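Local coordinates for regulating synaptic membrane exocytosis protein 2 (Rattus norvegicus, PDB 2BWQ) that probably acts as a scaffold regulating synaptic vesicle exocytosis and neurotransmitter release, and contains this C2 domain as one of its modules, at residues 37-45 with 56-66. Residues are numbered along the deposited sequence; the frame is centred on the assembly and turned at random.
Sequences RPRNPYVKI and KRRTKTVKKTL
In the edge hairpin of this C2 domain, Ile45 of strand 41-45 and Arg57 of strand 56-58 form an antiparallel hydrogen-bonded pair, with both Ile45 N to Arg57 O and Arg57 N to Ile45 O at 2.8 Å. One step on, where Lys44 faces Arg58, Thr59 N still reaches Val43 O, but the return bond has changed hands: the N-H of Val43 donates to Thr59 OG1 at 2.9 Å, almost straight at 175°. That hydroxyl, set between the backbone N and carbonyl carbon of Thr59 (chi1 68°), in turn donates to Lys60 O; the side-chain oxygen thereby takes the place of a backbone carbonyl as acceptor for Val43 N.

On the face of the sheet that carries Lys44 and Arg58, the Arg58 guanidinium lies flat on one face of the Tyr42 ring, planes 6° apart, in a cation-pi stack with NH2 over the ring centre; NH2 is also hydrogen-bonded to Gln96 OE1, a second hold that probably limits rotation of the group. Thr61 OG1 approaches Tyr42 CD2 obliquely at 3.4 Å.

Beyond, Val62 N bonds Pro41 O, and Lys64 N donates to Asn40 OD1 at 2.9 Å, lying in the plane of the amide carbonyl. Arg39 then pairs with Thr65, Thr65 N to Arg39 O being 2.9 Å, while Lys64 and Thr65 together oppose Arg39. This G1 beta bulge lies in a single bridge, separated by loops from the ladder of strands 41-45 and 56-58, the latter an outermost strand of one sheet of the C2 beta-sandwich.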
ATOM      1  N   ARG A  37      20.495  12.231   0.796  1.00  9.11           N
ATOM      2  CA  ARG A  37      20.245  11.399   1.959  1.00  9.90           C
ATOM      3  C   ARG A  37      19.063  10.489   1.677  1.00 10.23           C
ATOM      4  O   ARG A  37      18.264  10.739   0.774  1.00 10.13           O
ATOM      5  CB  ARG A  37      19.917  12.314   3.156  1.00 12.03           C
ATOM      6  CG  ARG A  37      21.085  13.167   3.580  1.00 12.11           C
ATOM      7  CD  ARG A  37      20.747  13.971   4.830  1.00 19.22           C
ATOM      8  NE  ARG A  37      21.850  14.811   5.298  1.00 23.40           N
ATOM      9  CZ  ARG A  37      22.816  14.409   6.118  1.00 25.86           C
ATOM     10  NH1 ARG A  37      22.872  13.146   6.528  1.00 29.25           N
ATOM     11  NH2 ARG A  37      23.739  15.279   6.528  1.00 23.00           N
ATOM     12  N   PRO A  38      18.940   9.421   2.432  1.00 10.79           N
ATOM     13  CA  PRO A  38      17.848   8.489   2.258  1.00 12.84           C
ATOM     14  C   PRO A  38      16.538   9.005   2.894  1.00 12.09           C
ATOM     15  O   PRO A  38      16.481  10.107   3.437  1.00 12.41           O
ATOM     16  CB  PRO A  38      18.359   7.239   2.978  1.00 13.36           C
ATOM     17  CG  PRO A  38      19.244   7.798   4.076  1.00 13.86           C
ATOM     18  CD  PRO A  38      19.893   9.024   3.488  1.00 11.46           C
ATOM     19  N   ARG A  39      15.495   8.197   2.752  1.00 12.41           N
ATOM     20  CA  ARG A  39      14.143   8.537   3.159  1.00 12.41           C
ATOM     21  C   ARG A  39      13.825   7.959   4.552  1.00 12.71           C
ATOM     22  O   ARG A  39      14.502   7.061   5.020  1.00 12.82           O
ATOM     23  CB  ARG A  39      13.204   7.878   2.112  1.00 12.97           C
ATOM     24  CG  ARG A  39      13.379   8.385   0.659  1.00 14.35           C
ATOM     25  CD  ARG A  39      13.085   9.851   0.559  1.00 13.94           C
ATOM     26  NE  ARG A  39      13.266  10.345  -0.811  1.00 14.05           N
ATOM     27  CZ  ARG A  39      12.801  11.509  -1.269  1.00 12.80           C
ATOM     28  NH1 ARG A  39      12.156  12.363  -0.460  1.00 12.73           N
ATOM     29  NH2 ARG A  39      13.037  11.807  -2.543  1.00 14.47           N
ATOM     30  N   ASN A  40      12.727   8.424   5.126  1.00 12.33           N
ATOM     31  CA  ASN A  40      12.083   7.809   6.279  1.00 12.36           C
ATOM     32  C   ASN A  40      10.700   7.400   5.849  1.00 12.02           C
ATOM     33  O   ASN A  40       9.730   8.140   6.055  1.00 12.54           O
ATOM     34  CB  ASN A  40      11.947   8.778   7.464  1.00 12.96           C
ATOM     35  CG  ASN A  40      13.277   9.335   7.910  1.00 14.51           C
ATOM     36  OD1 ASN A  40      14.305   8.611   8.041  1.00 15.54           O
ATOM     37  ND2 ASN A  40      13.280  10.654   8.172  1.00 14.80           N
ATOM     38  N   PRO A  41      10.608   6.275   5.147  1.00 12.47           N
ATOM     39  CA  PRO A  41       9.332   5.976   4.452  1.00 12.07           C
ATOM     40  C   PRO A  41       8.251   5.275   5.289  1.00 12.75           C
ATOM     41  O   PRO A  41       8.557   4.415   6.145  1.00 12.24           O
ATOM     42  CB  PRO A  41       9.785   5.131   3.246  1.00 14.25           C
ATOM     43  CG  PRO A  41      11.032   4.424   3.762  1.00 15.11           C
ATOM     44  CD  PRO A  41      11.667   5.316   4.798  1.00 13.31           C
ATOM     45  N   TYR A  42       6.995   5.629   4.979  1.00 12.09           N
ATOM     46  CA  TYR A  42       5.829   4.875   5.473  1.00 12.33           C
ATOM     47  C   TYR A  42       4.815   4.815   4.375  1.00 11.96           C
ATOM     48  O   TYR A  42       4.804   5.627   3.483  1.00 12.32           O
ATOM     49  CB  TYR A  42       5.254   5.431   6.782  1.00 11.27           C
ATOM     50  CG  TYR A  42       4.602   6.792   6.623  1.00 13.98           C
ATOM     51  CD1 TYR A  42       3.206   6.890   6.344  1.00 14.66           C
ATOM     52  CD2 TYR A  42       5.334   7.966   6.882  1.00 13.79           C
ATOM     53  CE1 TYR A  42       2.582   8.131   6.254  1.00 16.90           C
ATOM     54  CE2 TYR A  42       4.704   9.221   6.751  1.00 17.33           C
ATOM     55  CZ  TYR A  42       3.324   9.255   6.483  1.00 16.19           C
ATOM     56  OH  TYR A  42       2.692  10.495   6.429  1.00 20.04           O
ATOM     57  N   VAL A  43       3.923   3.832   4.524  1.00 12.92           N
ATOM     58  CA  VAL A  43       2.798   3.655   3.612  1.00 12.27           C
ATOM     59  C   VAL A  43       1.493   3.888   4.333  1.00 12.53           C
ATOM     60  O   VAL A  43       1.337   3.469   5.457  1.00 13.09           O
ATOM     61  CB  VAL A  43       2.798   2.225   3.043  1.00 12.73           C
ATOM     62  CG1 VAL A  43       1.585   1.992   2.150  1.00 15.30           C
ATOM     63  CG2 VAL A  43       4.020   2.016   2.145  1.00 17.39           C
ATOM     64  N   LYS A  44       0.592   4.620   3.690  1.00 11.11           N
ATOM     65  CA  LYS A  44      -0.796   4.833   4.143  1.00 11.10           C
ATOM     66  C   LYS A  44      -1.729   4.157   3.167  1.00 11.47           C
ATOM     67  O   LYS A  44      -1.498   4.197   1.942  1.00 12.46           O
ATOM     68  CB  LYS A  44      -1.088   6.336   4.169  1.00 14.37           C
ATOM     69  CG  LYS A  44      -2.451   6.661   4.701  1.00 17.11           C
ATOM     70  CD  LYS A  44      -2.539   8.170   5.073  1.00 22.17           C
ATOM     71  CE  LYS A  44      -2.406   9.059   3.837  1.00 26.71           C
ATOM     72  NZ  LYS A  44      -2.493  10.517   4.183  1.00 31.77           N
ATOM     73  N   ILE A  45      -2.739   3.497   3.727  1.00 13.09           N
ATOM     74  CA  ILE A  45      -3.742   2.871   2.873  1.00 15.40           C
ATOM     75  C   ILE A  45      -5.117   3.307   3.285  1.00 16.30           C
ATOM     76  O   ILE A  45      -5.448   3.253   4.492  1.00 17.41           O
ATOM     77  CB  ILE A  45      -3.647   1.373   2.876  1.00 15.60           C
ATOM     78  CG1 ILE A  45      -2.230   0.949   2.463  1.00 16.81           C
ATOM     79  CG2 ILE A  45      -4.693   0.783   1.899  1.00 17.56           C
ATOM     80  CD1 ILE A  45      -1.904  -0.578   2.066  1.00 19.47           C
ATOM     81  N   LYS A  56      -8.696   3.492   7.250  1.00 14.69           N
ATOM     82  CA  LYS A  56      -7.333   3.992   7.166  1.00 14.87           C
ATOM     83  C   LYS A  56      -6.377   3.049   7.898  1.00 14.37           C
ATOM     84  O   LYS A  56      -6.654   2.639   9.033  1.00 14.02           O
ATOM     85  CB  LYS A  56      -7.228   5.423   7.737  1.00 15.73           C
ATOM     86  CG  LYS A  56      -5.836   5.983   7.618  1.00 19.73           C
ATOM     87  CD  LYS A  56      -5.692   7.383   8.101  1.00 28.15           C
ATOM     88  CE  LYS A  56      -4.238   7.738   8.223  1.00 32.66           C
ATOM     89  NZ  LYS A  56      -3.897   7.815   9.672  1.00 39.29           N
ATOM     90  N   ARG A  57      -5.239   2.800   7.297  1.00 12.20           N
ATOM     91  CA  ARG A  57      -4.141   2.059   7.956  1.00 12.14           C
ATOM     92  C   ARG A  57      -2.817   2.669   7.574  1.00 12.52           C
ATOM     93  O   ARG A  57      -2.693   3.263   6.472  1.00 13.10           O
ATOM     94  CB  ARG A  57      -4.120   0.618   7.434  1.00 13.16           C
ATOM     95  CG  ARG A  57      -5.358  -0.217   7.754  1.00 14.53           C
ATOM     96  CD  ARG A  57      -5.634  -0.521   9.226  1.00 14.08           C
ATOM     97  NE  ARG A  57      -6.798  -1.411   9.315  1.00 13.77           N
ATOM     98  CZ  ARG A  57      -8.030  -1.028   9.239  1.00 12.78           C
ATOM     99  NH1 ARG A  57      -8.346   0.266   9.172  1.00 15.91           N
ATOM    100  NH2 ARG A  57      -8.988  -1.967   9.248  1.00 14.95           N
ATOM    101  N   ARG A  58      -1.802   2.503   8.437  1.00 11.82           N
ATOM    102  CA  ARG A  58      -0.489   3.028   8.113  1.00 12.74           C
ATOM    103  C   ARG A  58       0.560   2.057   8.599  1.00 12.93           C
ATOM    104  O   ARG A  58       0.409   1.497   9.688  1.00 13.84           O
ATOM    105  CB  ARG A  58      -0.293   4.333   8.922  1.00 16.58           C
ATOM    106  CG  ARG A  58      -0.840   5.515   8.292  1.00 23.44           C
ATOM    107  CD  ARG A  58      -0.533   6.805   9.074  1.00 26.16           C
ATOM    108  NE  ARG A  58       0.888   6.979   9.391  1.00 25.73           N
ATOM    109  CZ  ARG A  58       1.490   8.177   9.485  1.00 28.08           C
ATOM    110  NH1 ARG A  58       0.800   9.306   9.247  1.00 24.82           N
ATOM    111  NH2 ARG A  58       2.772   8.253   9.789  1.00 31.77           N
ATOM    112  N   THR A  59       1.629   1.891   7.819  1.00 13.05           N
ATOM    113  CA  THR A  59       2.816   1.201   8.358  1.00 12.19           C
ATOM    114  C   THR A  59       3.551   2.085   9.356  1.00 11.36           C
ATOM    115  O   THR A  59       3.371   3.303   9.404  1.00 13.37           O
ATOM    116  CB  THR A  59       3.807   0.799   7.255  1.00 12.67           C
ATOM    117  OG1 THR A  59       4.389   1.980   6.689  1.00 13.13           O
ATOM    118  CG2 THR A  59       3.166  -0.044   6.126  1.00 15.01           C
ATOM    119  N   LYS A  60       4.435   1.433  10.100  1.00 12.15           N
ATOM    120  CA  LYS A  60       5.476   2.173  10.820  1.00 11.97           C
ATOM    121  C   LYS A  60       6.413   2.881   9.814  1.00 11.01           C
ATOM    122  O   LYS A  60       6.405   2.609   8.595  1.00 11.11           O
ATOM    123  CB  LYS A  60       6.275   1.253  11.741  1.00 12.02           C
ATOM    124  CG  LYS A  60       5.402   0.666  12.833  1.00 15.75           C
ATOM    125  CD  LYS A  60       6.209  -0.316  13.711  1.00 18.34           C
ATOM    126  CE  LYS A  60       5.307  -0.977  14.784  1.00 25.02           C
ATOM    127  NZ  LYS A  60       6.030  -2.091  15.488  1.00 27.90           N
ATOM    128  N   THR A  61       7.196   3.814  10.333  1.00 12.60           N
ATOM    129  CA  THR A  61       8.131   4.584   9.490  1.00 12.62           C
ATOM    130  C   THR A  61       9.531   4.017   9.672  1.00 12.26           C
ATOM    131  O   THR A  61      10.027   3.946  10.777  1.00 13.21           O
ATOM    132  CB  THR A  61       8.121   6.080   9.883  1.00 11.29           C
ATOM    133  OG1 THR A  61       6.806   6.635   9.655  1.00 13.16           O
ATOM    134  CG2 THR A  61       9.054   6.906   8.991  1.00 14.69           C
ATOM    135  N   VAL A  62      10.152   3.548   8.617  1.00 13.03           N
ATOM    136  CA  VAL A  62      11.537   3.053   8.720  1.00 13.70           C
ATOM    137  C   VAL A  62      12.492   4.233   8.644  1.00 13.70           C
ATOM    138  O   VAL A  62      12.240   5.170   7.870  1.00 14.38           O
ATOM    139  CB  VAL A  62      11.851   2.026   7.597  1.00 16.06           C
ATOM    140  CG1 VAL A  62      13.280   1.548   7.706  1.00 15.98           C
ATOM    141  CG2 VAL A  62      10.858   0.885   7.669  1.00 17.47           C
ATOM    142  N   LYS A  63      13.537   4.219   9.459  1.00 14.74           N
ATOM    143  CA  LYS A  63      14.501   5.317   9.449  1.00 16.48           C
ATOM    144  C   LYS A  63      15.595   5.106   8.396  1.00 15.20           C
ATOM    145  O   LYS A  63      16.185   4.016   8.318  1.00 15.48           O
ATOM    146  CB  LYS A  63      15.242   5.485  10.794  1.00 17.39           C
ATOM    147  CG  LYS A  63      14.536   5.331  12.071  1.00 23.68           C
ATOM    148  CD  LYS A  63      15.502   5.748  13.226  1.00 22.46           C
ATOM    149  CE  LYS A  63      15.044   5.167  14.604  1.00 31.87           C
ATOM    150  NZ  LYS A  63      15.002   6.147  15.770  1.00 32.20           N
ATOM    151  N   LYS A  64      15.833   6.130   7.593  1.00 13.24           N
ATOM    152  CA  LYS A  64      17.057   6.239   6.766  1.00 13.74           C
ATOM    153  C   LYS A  64      17.284   5.046   5.842  1.00 13.65           C
ATOM    154  O   LYS A  64      18.235   4.242   6.001  1.00 14.47           O
ATOM    155  CB  LYS A  64      18.322   6.502   7.640  1.00 12.75           C
ATOM    156  CG  LYS A  64      18.250   7.842   8.372  1.00 16.47           C
ATOM    157  CD  LYS A  64      19.517   8.039   9.298  1.00 15.03           C
ATOM    158  CE  LYS A  64      19.471   9.390   9.993  1.00 18.66           C
ATOM    159  NZ  LYS A  64      20.619   9.515  10.985  1.00 19.95           N
ATOM    160  N   THR A  65      16.391   4.880   4.880  1.00 13.22           N
ATOM    161  CA  THR A  65      16.583   3.800   3.912  1.00 12.88           C
ATOM    162  C   THR A  65      15.929   4.159   2.576  1.00 13.79           C
ATOM    163  O   THR A  65      15.047   5.012   2.522  1.00 14.69           O
ATOM    164  CB  THR A  65      15.932   2.519   4.493  1.00 14.18           C
ATOM    165  OG1 THR A  65      16.094   1.427   3.596  1.00 14.57           O
ATOM    166  CG2 THR A  65      14.380   2.663   4.635  1.00 15.56           C
ATOM    167  N   LEU A  66      16.337   3.420   1.545  1.00 12.87           N
ATOM    168  CA  LEU A  66      15.711   3.411   0.210  1.00 13.09           C
ATOM    169  C   LEU A  66      15.078   2.066  -0.132  1.00 12.90           C
ATOM    170  O   LEU A  66      14.512   1.899  -1.217  1.00 13.95           O
ATOM    171  CB  LEU A  66      16.766   3.712  -0.861  1.00 13.35           C
ATOM    172  CG  LEU A  66      17.513   5.007  -0.599  1.00 14.42           C
ATOM    173  CD1 LEU A  66      18.570   5.160  -1.701  1.00 17.18           C
ATOM    174  CD2 LEU A  66      16.615   6.236  -0.544  1.00 15.71           C
TER